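Local coordinates for protein diacylglycerol kinase (PDB 3S40) that probably phosphorylates diacylglycerol to phosphatidic acid, using ATP or a similar nucleoside triphosphate as phosphate donor, at residues H124-F138 and P283-Y297. Sequence-based numbering, arbitrary orientation.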
loop_
_atom_site.group_PDB
_atom_site.type_symbol
_atom_site.label_atom_id
_atom_site.label_comp_id
_atom_site.label_asym_id
_atom_site.label_seq_id
_atom_site.Cartn_x
_atom_site.Cartn_y
_atom_site.Cartn_z
ATOM N N HIS A 124 -4.251 9.007 16.066
ATOM C CA HIS A 124 -3.272 9.821 15.329
ATOM C C HIS A 124 -3.454 9.580 13.845
ATOM O O HIS A 124 -3.390 8.442 13.374
ATOM C CB HIS A 124 -1.861 9.454 15.730
ATOM C CG HIS A 124 -1.573 9.693 17.175
ATOM N ND1 HIS A 124 -1.781 10.913 17.781
ATOM C CD2 HIS A 124 -1.089 8.870 18.138
ATOM C CE1 HIS A 124 -1.446 10.830 19.058
ATOM N NE2 HIS A 124 -1.020 9.603 19.299
ATOM N N VAL A 125 -3.711 10.651 13.110
ATOM C CA VAL A 125 -4.163 10.520 11.740
ATOM C C VAL A 125 -3.313 11.386 10.832
ATOM O O VAL A 125 -2.909 12.486 11.214
ATOM C CB VAL A 125 -5.615 10.986 11.605
ATOM C CG1 VAL A 125 -5.985 11.070 10.152
ATOM C CG2 VAL A 125 -6.562 10.039 12.366
ATOM N N LYS A 126 -3.021 10.889 9.639
ATOM C CA LYS A 126 -2.281 11.695 8.675
ATOM C C LYS A 126 -2.773 11.436 7.268
ATOM O O LYS A 126 -3.379 10.387 6.991
ATOM C CB LYS A 126 -0.773 11.449 8.770
ATOM C CG LYS A 126 -0.315 10.115 8.220
ATOM C CD LYS A 126 1.205 10.061 8.252
ATOM C CE LYS A 126 1.743 8.879 7.484
ATOM N NZ LYS A 126 3.158 9.140 7.062
ATOM N N PRO A 127 -2.540 12.407 6.376
ATOM C CA PRO A 127 -2.928 12.246 4.972
ATOM C C PRO A 127 -1.951 11.342 4.277
ATOM O O PRO A 127 -0.757 11.373 4.574
ATOM C CB PRO A 127 -2.864 13.677 4.404
ATOM C CG PRO A 127 -2.031 14.442 5.349
ATOM C CD PRO A 127 -2.111 13.780 6.695
ATOM N N VAL A 128 -2.467 10.537 3.362
ATOM C CA VAL A 128 -1.661 9.566 2.648
ATOM C C VAL A 128 -2.025 9.687 1.184
ATOM O O VAL A 128 -3.190 9.897 0.849
ATOM C CB VAL A 128 -1.954 8.145 3.174
ATOM C CG1 VAL A 128 -1.328 7.086 2.289
ATOM C CG2 VAL A 128 -1.470 8.015 4.622
ATOM N N ASP A 129 -1.025 9.612 0.311
ATOM C CA ASP A 129 -1.270 9.742 -1.124
ATOM C C ASP A 129 -1.731 8.401 -1.714
ATOM O O ASP A 129 -1.335 7.338 -1.232
ATOM C CB ASP A 129 -0.000 10.216 -1.870
ATOM C CG ASP A 129 0.639 11.474 -1.245
ATOM O OD1 ASP A 129 -0.075 12.260 -0.563
ATOM O OD2 ASP A 129 1.866 11.670 -1.443
ATOM N N VAL A 130 -2.546 8.467 -2.763
ATOM C CA VAL A 130 -3.026 7.270 -3.435
ATOM C C VAL A 130 -2.723 7.387 -4.914
ATOM O O VAL A 130 -3.063 8.391 -5.549
ATOM C CB VAL A 130 -4.549 7.109 -3.250
ATOM C CG1 VAL A 130 -5.088 5.984 -4.139
ATOM C CG2 VAL A 130 -4.896 6.898 -1.765
ATOM N N ALA A 131 -2.123 6.346 -5.478
ATOM C CA ALA A 131 -1.729 6.376 -6.880
ATOM C C ALA A 131 -2.874 5.944 -7.802
ATOM O O ALA A 131 -3.780 5.217 -7.385
ATOM C CB ALA A 131 -0.486 5.494 -7.100
ATOM N N LYS A 132 -2.810 6.393 -9.056
ATOM C CA LYS A 132 -3.732 5.954 -10.104
ATOM C C LYS A 132 -2.988 5.554 -11.375
ATOM O O LYS A 132 -2.318 6.379 -12.003
ATOM C CB LYS A 132 -4.716 7.064 -10.462
ATOM C CG LYS A 132 -6.164 6.717 -10.203
ATOM C CD LYS A 132 -7.080 7.412 -11.196
ATOM C CE LYS A 132 -8.345 7.916 -10.521
ATOM N NZ LYS A 132 -9.390 8.332 -11.504
ATOM N N ALA A 133 -3.128 4.290 -11.768
ATOM C CA ALA A 133 -2.535 3.815 -13.016
ATOM C C ALA A 133 -3.633 3.408 -14.005
ATOM O O ALA A 133 -4.410 2.502 -13.722
ATOM C CB ALA A 133 -1.593 2.649 -12.739
ATOM N N ASN A 134 -3.696 4.079 -15.153
ATOM C CA ASN A 134 -4.771 3.837 -16.116
ATOM C C ASN A 134 -6.112 3.724 -15.395
ATOM O O ASN A 134 -6.830 2.742 -15.568
ATOM C CB ASN A 134 -4.523 2.551 -16.930
ATOM C CG ASN A 134 -3.394 2.697 -17.946
ATOM O OD1 ASN A 134 -2.913 3.802 -18.203
ATOM N ND2 ASN A 134 -2.980 1.572 -18.547
ATOM N N GLY A 135 -6.429 4.711 -14.564
ATOM C CA GLY A 135 -7.678 4.702 -13.812
ATOM C C GLY A 135 -7.887 3.502 -12.901
ATOM O O GLY A 135 -9.008 3.024 -12.721
ATOM N N GLN A 136 -6.795 3.007 -12.334
ATOM C CA GLN A 136 -6.831 1.972 -11.311
ATOM C C GLN A 136 -6.013 2.477 -10.111
ATOM O O GLN A 136 -4.891 2.983 -10.290
ATOM C CB GLN A 136 -6.233 0.690 -11.876
ATOM C CG GLN A 136 -5.805 -0.331 -10.840
ATOM C CD GLN A 136 -6.973 -1.051 -10.207
ATOM O OE1 GLN A 136 -7.425 -2.082 -10.707
ATOM N NE2 GLN A 136 -7.470 -0.514 -9.098
ATOM N N HIS A 137 -6.563 2.363 -8.902
ATOM C CA HIS A 137 -5.885 2.882 -7.705
ATOM C C HIS A 137 -4.959 1.863 -7.064
ATOM O O HIS A 137 -5.337 0.704 -6.901
ATOM C CB HIS A 137 -6.890 3.328 -6.630
ATOM C CG HIS A 137 -7.772 4.454 -7.055
ATOM N ND1 HIS A 137 -9.054 4.259 -7.523
ATOM C CD2 HIS A 137 -7.561 5.792 -7.078
ATOM C CE1 HIS A 137 -9.593 5.430 -7.817
ATOM N NE2 HIS A 137 -8.709 6.377 -7.551
ATOM N N PHE A 138 -3.762 2.302 -6.673
ATOM C CA PHE A 138 -2.904 1.480 -5.811
ATOM C C PHE A 138 -2.238 2.264 -4.685
ATOM O O PHE A 138 -1.966 3.458 -4.805
ATOM C CB PHE A 138 -1.852 0.684 -6.602
ATOM C CG PHE A 138 -0.809 1.531 -7.272
ATOM C CD1 PHE A 138 0.413 1.778 -6.652
ATOM C CD2 PHE A 138 -1.037 2.059 -8.534
ATOM C CE1 PHE A 138 1.388 2.546 -7.286
ATOM C CE2 PHE A 138 -0.073 2.824 -9.171
ATOM C CZ PHE A 138 1.144 3.075 -8.544
ATOM N N PRO A 283 0.670 0.219 -22.766
ATOM C CA PRO A 283 1.260 1.410 -22.142
ATOM C C PRO A 283 0.414 1.871 -20.958
ATOM O O PRO A 283 -0.700 1.378 -20.780
ATOM C CB PRO A 283 1.225 2.452 -23.265
ATOM C CG PRO A 283 0.087 2.026 -24.126
ATOM C CD PRO A 283 0.085 0.521 -24.084
ATOM N N CYS A 284 0.938 2.807 -20.168
ATOM C CA CYS A 284 0.302 3.157 -18.906
ATOM C C CYS A 284 0.634 4.577 -18.443
ATOM O O CYS A 284 1.801 5.004 -18.473
ATOM C CB CYS A 284 0.701 2.129 -17.841
ATOM S SG CYS A 284 -0.345 2.125 -16.394
ATOM N N GLN A 285 -0.405 5.305 -18.037
ATOM C CA GLN A 285 -0.272 6.645 -17.468
ATOM C C GLN A 285 -0.491 6.572 -15.963
ATOM O O GLN A 285 -1.432 5.917 -15.486
ATOM C CB GLN A 285 -1.286 7.613 -18.096
ATOM C CG GLN A 285 -1.200 9.060 -17.581
ATOM C CD GLN A 285 0.111 9.771 -17.946
ATOM O OE1 GLN A 285 0.764 9.431 -18.937
ATOM N NE2 GLN A 285 0.493 10.772 -17.146
ATOM N N ILE A 286 0.388 7.230 -15.211
ATOM C CA ILE A 286 0.274 7.210 -13.758
ATOM C C ILE A 286 0.218 8.614 -13.173
ATOM O O ILE A 286 1.023 9.491 -13.535
ATOM C CB ILE A 286 1.411 6.432 -13.075
ATOM C CG1 ILE A 286 1.722 5.137 -13.827
ATOM C CG2 ILE A 286 1.047 6.155 -11.622
ATOM C CD1 ILE A 286 2.681 4.230 -13.113
ATOM N N GLU A 287 -0.744 8.793 -12.268
ATOM C CA GLU A 287 -0.998 10.054 -11.573
ATOM C C GLU A 287 -0.999 9.789 -10.069
ATOM O O GLU A 287 -1.290 8.683 -9.627
ATOM C CB GLU A 287 -2.380 10.607 -11.953
ATOM C CG GLU A 287 -2.677 10.658 -13.442
ATOM C CD GLU A 287 -1.855 11.707 -14.171
ATOM O OE1 GLU A 287 -1.701 11.590 -15.406
ATOM O OE2 GLU A 287 -1.367 12.652 -13.511
ATOM N N LEU A 288 -0.704 10.812 -9.283
ATOM C CA LEU A 288 -0.778 10.677 -7.841
ATOM C C LEU A 288 -1.875 11.563 -7.266
ATOM O O LEU A 288 -1.954 12.740 -7.596
ATOM C CB LEU A 288 0.549 11.065 -7.212
ATOM C CG LEU A 288 0.531 10.841 -5.707
ATOM C CD1 LEU A 288 0.836 9.382 -5.393
ATOM C CD2 LEU A 288 1.486 11.760 -5.009
ATOM N N LEU A 289 -2.713 11.002 -6.397
ATOM C CA LEU A 289 -3.708 11.807 -5.683
ATOM C C LEU A 289 -3.209 12.174 -4.284
ATOM O O LEU A 289 -3.205 11.362 -3.356
ATOM C CB LEU A 289 -5.040 11.062 -5.598
ATOM C CG LEU A 289 -5.550 10.549 -6.945
ATOM C CD1 LEU A 289 -6.747 9.617 -6.715
ATOM C CD2 LEU A 289 -5.900 11.717 -7.864
ATOM N N GLN A 290 -2.792 13.415 -4.132
ATOM C CA GLN A 290 -2.142 13.823 -2.911
ATOM C C GLN A 290 -3.126 13.858 -1.739
ATOM O O GLN A 290 -4.208 14.410 -1.841
ATOM C CB GLN A 290 -1.452 15.177 -3.130
ATOM C CG GLN A 290 -0.335 15.473 -2.161
ATOM C CD GLN A 290 0.553 16.643 -2.601
ATOM O OE1 GLN A 290 0.674 16.952 -3.795
ATOM N NE2 GLN A 290 1.165 17.303 -1.627
ATOM N N GLY A 291 -2.746 13.228 -0.635
ATOM C CA GLY A 291 -3.554 13.249 0.566
ATOM C C GLY A 291 -4.968 12.738 0.369
ATOM O O GLY A 291 -5.889 13.212 1.018
ATOM N N HIS A 292 -5.124 11.753 -0.505
ATOM C CA HIS A 292 -6.442 11.240 -0.892
ATOM C C HIS A 292 -7.125 10.487 0.247
ATOM O O HIS A 292 -8.340 10.567 0.396
ATOM C CB HIS A 292 -6.297 10.331 -2.117
ATOM C CG HIS A 292 -7.587 9.972 -2.783
ATOM N ND1 HIS A 292 -8.393 10.902 -3.408
ATOM C CD2 HIS A 292 -8.206 8.775 -2.938
ATOM C CE1 HIS A 292 -9.447 10.294 -3.925
ATOM N NE2 HIS A 292 -9.357 9.001 -3.657
ATOM N N PHE A 293 -6.348 9.746 1.036
ATOM C CA PHE A 293 -6.868 9.109 2.240
ATOM C C PHE A 293 -6.317 9.818 3.452
ATOM O O PHE A 293 -5.252 10.427 3.398
ATOM C CB PHE A 293 -6.430 7.637 2.341
ATOM C CG PHE A 293 -7.153 6.709 1.391
ATOM C CD1 PHE A 293 -8.391 7.043 0.876
ATOM C CD2 PHE A 293 -6.592 5.484 1.041
ATOM C CE1 PHE A 293 -9.064 6.166 0.015
ATOM C CE2 PHE A 293 -7.253 4.617 0.175
ATOM C CZ PHE A 293 -8.486 4.965 -0.342
ATOM N N THR A 294 -7.058 9.720 4.546
ATOM C CA THR A 294 -6.526 9.932 5.878
ATOM C C THR A 294 -6.445 8.563 6.562
ATOM O O THR A 294 -7.379 7.752 6.474
ATOM C CB THR A 294 -7.419 10.882 6.710
ATOM O OG1 THR A 294 -8.716 10.291 6.881
ATOM C CG2 THR A 294 -7.573 12.228 5.997
HETATM N N MSE A 295 -5.347 8.322 7.272
HETATM C CA MSE A 295 -5.132 7.040 7.905
HETATM C C MSE A 295 -4.597 7.175 9.322
HETATM O O MSE A 295 -3.847 8.100 9.647
HETATM C CB MSE A 295 -4.191 6.193 7.044
HETATM C CG MSE A 295 -4.655 6.100 5.611
HETATM SE SE MSE A 295 -4.002 4.571 4.592
HETATM C CE MSE A 295 -4.718 3.105 5.673
ATOM N N ILE A 296 -5.000 6.243 10.168
ATOM C CA ILE A 296 -4.433 6.116 11.498
ATOM C C ILE A 296 -2.987 5.670 11.354
ATOM O O ILE A 296 -2.685 4.791 10.552
ATOM C CB ILE A 296 -5.184 5.059 12.326
ATOM C CG1 ILE A 296 -6.593 5.550 12.670
ATOM C CG2 ILE A 296 -4.394 4.725 13.604
ATOM C CD1 ILE A 296 -6.633 6.706 13.667
ATOM N N TYR A 297 -2.090 6.245 12.137
ATOM C CA TYR A 297 -0.706 5.810 12.063
ATOM C C TYR A 297 -0.024 5.939 13.421
ATOM O O TYR A 297 -0.652 6.363 14.404
ATOM C CB TYR A 297 0.046 6.629 10.995
ATOM C CG TYR A 297 0.401 8.032 11.459
ATOM C CD1 TYR A 297 1.721 8.384 11.688
ATOM C CD2 TYR A 297 -0.591 8.992 11.685
ATOM C CE1 TYR A 297 2.060 9.657 12.111
ATOM C CE2 TYR A 297 -0.274 10.268 12.109
ATOM C CZ TYR A 297 1.072 10.590 12.322
ATOM O OH TYR A 297 1.440 11.839 12.752
HETATM O O HOH W 1 -3.055 6.644 16.242
#
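Strand 125-133 pairs antiparallel first with 292-296 and then, beyond a corner, with 284-289, the partner turning through the type II turn Leu289 to His292; a classic beta bulge sets His292 and Phe293 opposite the single residue Val128. Asp129 holds this corner: its OD1 accepts Gly291 N at 2.8 Å on its anti side, somewhat out of the carboxylate plane, while OD2 reaches Gly222 N. Beside the bulge, Val130 CG2 lies over one face of the Phe293 ring, 3.9 Å from its centroid, and also meets His292 CB at 3.7 Å. Toward His124, Lys126 turns CG between its backbone N and carbonyl carbon (chi1 73°), laying CD over the centre of the Tyr297 ring, 3.8 Å from the centroid, before its extended chain carries NZ to a salt bridge with Asp220. Near Pro283, Asn134 grips the strand with its amide: OD1 accepts Gln285 N at 2.9 Å, and ND2 gives a nearly straight bond (172°) to Pro283 O, in the carbonyl plane on a lone pair. The pairing sets 125-133 beside 284-296 inside one antiparallel sheet, joining parts of the chain some 145 residues apart, with side-chain carboxylate and amide groups taking over backbone bonding where the ladder bends and ends.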